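PDB 3DD7: death on curing protein from Enterobacteria phage P1, which acts as the toxin of a toxin-antitoxin pair, probably arresting translation, and is inhibited by its antitoxin partner Phd. Local coordinates for residues Y58-A63 / S112-T117. The protein carries 2 engineered substitutions. Residues are numbered along the deposited sequence; the frame is centred on the assembly and turned at random.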
loop_
_atom_site.group_PDB
_atom_site.type_symbol
_atom_site.label_atom_id
_atom_site.label_comp_id
_atom_site.label_asym_id
_atom_site.label_seq_id
_atom_site.Cartn_x
_atom_site.Cartn_y
_atom_site.Cartn_z
ATOM N N TYR A 58 -5.022 3.168 2.743
ATOM C CA TYR A 58 -3.625 2.738 2.929
ATOM C C TYR A 58 -2.758 3.108 1.730
ATOM O O TYR A 58 -1.649 3.626 1.898
ATOM C CB TYR A 58 -3.500 1.239 3.150
ATOM C CG TYR A 58 -3.776 0.782 4.569
ATOM C CD1 TYR A 58 -2.796 0.877 5.564
ATOM C CD2 TYR A 58 -5.013 0.257 4.907
ATOM C CE1 TYR A 58 -3.055 0.454 6.867
ATOM C CE2 TYR A 58 -5.283 -0.196 6.197
ATOM C CZ TYR A 58 -4.304 -0.084 7.180
ATOM O OH TYR A 58 -4.569 -0.518 8.464
ATOM N N LEU A 59 -3.242 2.806 0.528
ATOM C CA LEU A 59 -2.472 3.078 -0.663
ATOM C C LEU A 59 -2.145 4.574 -0.773
ATOM O O LEU A 59 -0.977 4.951 -0.896
ATOM C CB LEU A 59 -3.192 2.573 -1.915
ATOM C CG LEU A 59 -2.350 2.473 -3.190
ATOM C CD1 LEU A 59 -2.926 1.449 -4.202
ATOM C CD2 LEU A 59 -2.173 3.856 -3.859
ATOM N N VAL A 60 -3.170 5.426 -0.728
ATOM C CA VAL A 60 -2.947 6.865 -0.879
ATOM C C VAL A 60 -2.081 7.418 0.268
ATOM O O VAL A 60 -1.147 8.207 0.036
ATOM C CB VAL A 60 -4.268 7.663 -1.021
ATOM C CG1 VAL A 60 -4.013 9.187 -1.118
ATOM C CG2 VAL A 60 -5.047 7.211 -2.250
ATOM N N ALA A 61 -2.375 6.998 1.501
ATOM C CA ALA A 61 -1.658 7.544 2.666
ATOM C C ALA A 61 -0.148 7.285 2.600
ATOM O O ALA A 61 0.665 8.180 2.884
ATOM C CB ALA A 61 -2.259 7.028 3.971
ATOM N N THR A 62 0.229 6.080 2.186
ATOM C CA THR A 62 1.640 5.725 2.072
ATOM C C THR A 62 2.262 6.340 0.816
ATOM O O THR A 62 3.378 6.871 0.862
ATOM C CB THR A 62 1.830 4.203 2.149
ATOM O OG1 THR A 62 1.406 3.784 3.451
ATOM C CG2 THR A 62 3.287 3.810 1.963
ATOM N N ALA A 63 1.520 6.303 -0.285
ATOM C CA ALA A 63 2.031 6.833 -1.537
ATOM C C ALA A 63 2.380 8.321 -1.439
ATOM O O ALA A 63 3.362 8.772 -2.037
ATOM C CB ALA A 63 1.057 6.553 -2.684
ATOM N N SER A 112 -11.190 7.777 -3.139
ATOM C CA SER A 112 -12.421 7.258 -3.741
ATOM C C SER A 112 -12.142 6.624 -5.110
ATOM O O SER A 112 -12.617 5.525 -5.428
ATOM C CB SER A 112 -13.449 8.392 -3.873
ATOM O OG SER A 112 -14.651 7.941 -4.467
ATOM N N SER A 113 -11.367 7.332 -5.924
ATOM C CA SER A 113 -11.062 6.850 -7.265
ATOM C C SER A 113 -10.152 5.606 -7.230
ATOM O O SER A 113 -10.340 4.660 -8.009
ATOM C CB SER A 113 -10.476 7.993 -8.087
ATOM O OG SER A 113 -11.396 9.090 -8.116
ATOM N N VAL A 114 -9.164 5.608 -6.337
ATOM C CA VAL A 114 -8.325 4.419 -6.161
ATOM C C VAL A 114 -9.190 3.224 -5.741
ATOM O O VAL A 114 -9.070 2.117 -6.298
ATOM C CB VAL A 114 -7.152 4.658 -5.167
ATOM C CG1 VAL A 114 -6.415 3.353 -4.937
ATOM C CG2 VAL A 114 -6.187 5.681 -5.764
ATOM N N ALA A 115 -10.099 3.463 -4.800
ATOM C CA ALA A 115 -11.006 2.404 -4.354
ATOM C C ALA A 115 -11.853 1.883 -5.511
ATOM O O ALA A 115 -12.072 0.671 -5.620
ATOM C CB ALA A 115 -11.884 2.870 -3.197
ATOM N N ASP A 116 -12.305 2.789 -6.380
ATOM C CA ASP A 116 -13.138 2.395 -7.517
ATOM C C ASP A 116 -12.372 1.441 -8.424
ATOM O O ASP A 116 -12.924 0.459 -8.923
ATOM C CB ASP A 116 -13.606 3.620 -8.318
ATOM C CG ASP A 116 -14.757 4.359 -7.656
ATOM O OD1 ASP A 116 -15.500 3.746 -6.868
ATOM O OD2 ASP A 116 -14.932 5.568 -7.945
ATOM N N THR A 117 -11.092 1.725 -8.617
ATOM C CA THR A 117 -10.259 0.895 -9.477
ATOM C C THR A 117 -9.978 -0.460 -8.824
ATOM O O THR A 117 -10.086 -1.505 -9.472
ATOM C CB THR A 117 -8.957 1.611 -9.860
ATOM O OG1 THR A 117 -9.297 2.839 -10.523
ATOM C CG2 THR A 117 -8.116 0.751 -10.790
#
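Within the all-helical Fic/Doc fold, helix 51-65 meets the C-terminal helix 111-122 through a small apolar contact in which V114 faces L59 and V60. Two methyl-to-methyl approaches define it: V114 CG1 lies 4.0 Å from L59 CD1, and V114 CG2 lies 4.0 Å from V60 CG2. The valine thus works as a two-pronged group, one branch for each of two consecutive residues of the facing helix. Its rotation accounts for the division: CG1 stands anti to the backbone N (chi1 175°), which leaves CG2 anti to the carbonyl carbon. V60 has nearly the same rotamer, and it is likewise the branch anti to the carbonyl carbon, CG2, that makes the touch. L59 reaches across with the end of its chain, CD1. In both pairs the side chains meet at a slant. The CA atoms of V60 and V114 are 7.9 Å apart, the shortest such separation between 58-63 and 112-117, and no hydrogen bond links the two segments. With 111 Å² buried in total, the contact is modest, yet all three residues are buried, so its character is that of hydrophobic core. Other helices complete the surroundings: L59 also packs on L77 and A80 of helix 72-86 and on A104 of helix 97-105, while V114 touches L100 of helix 97-105 and A56, one turn before V60 on helix 51-65.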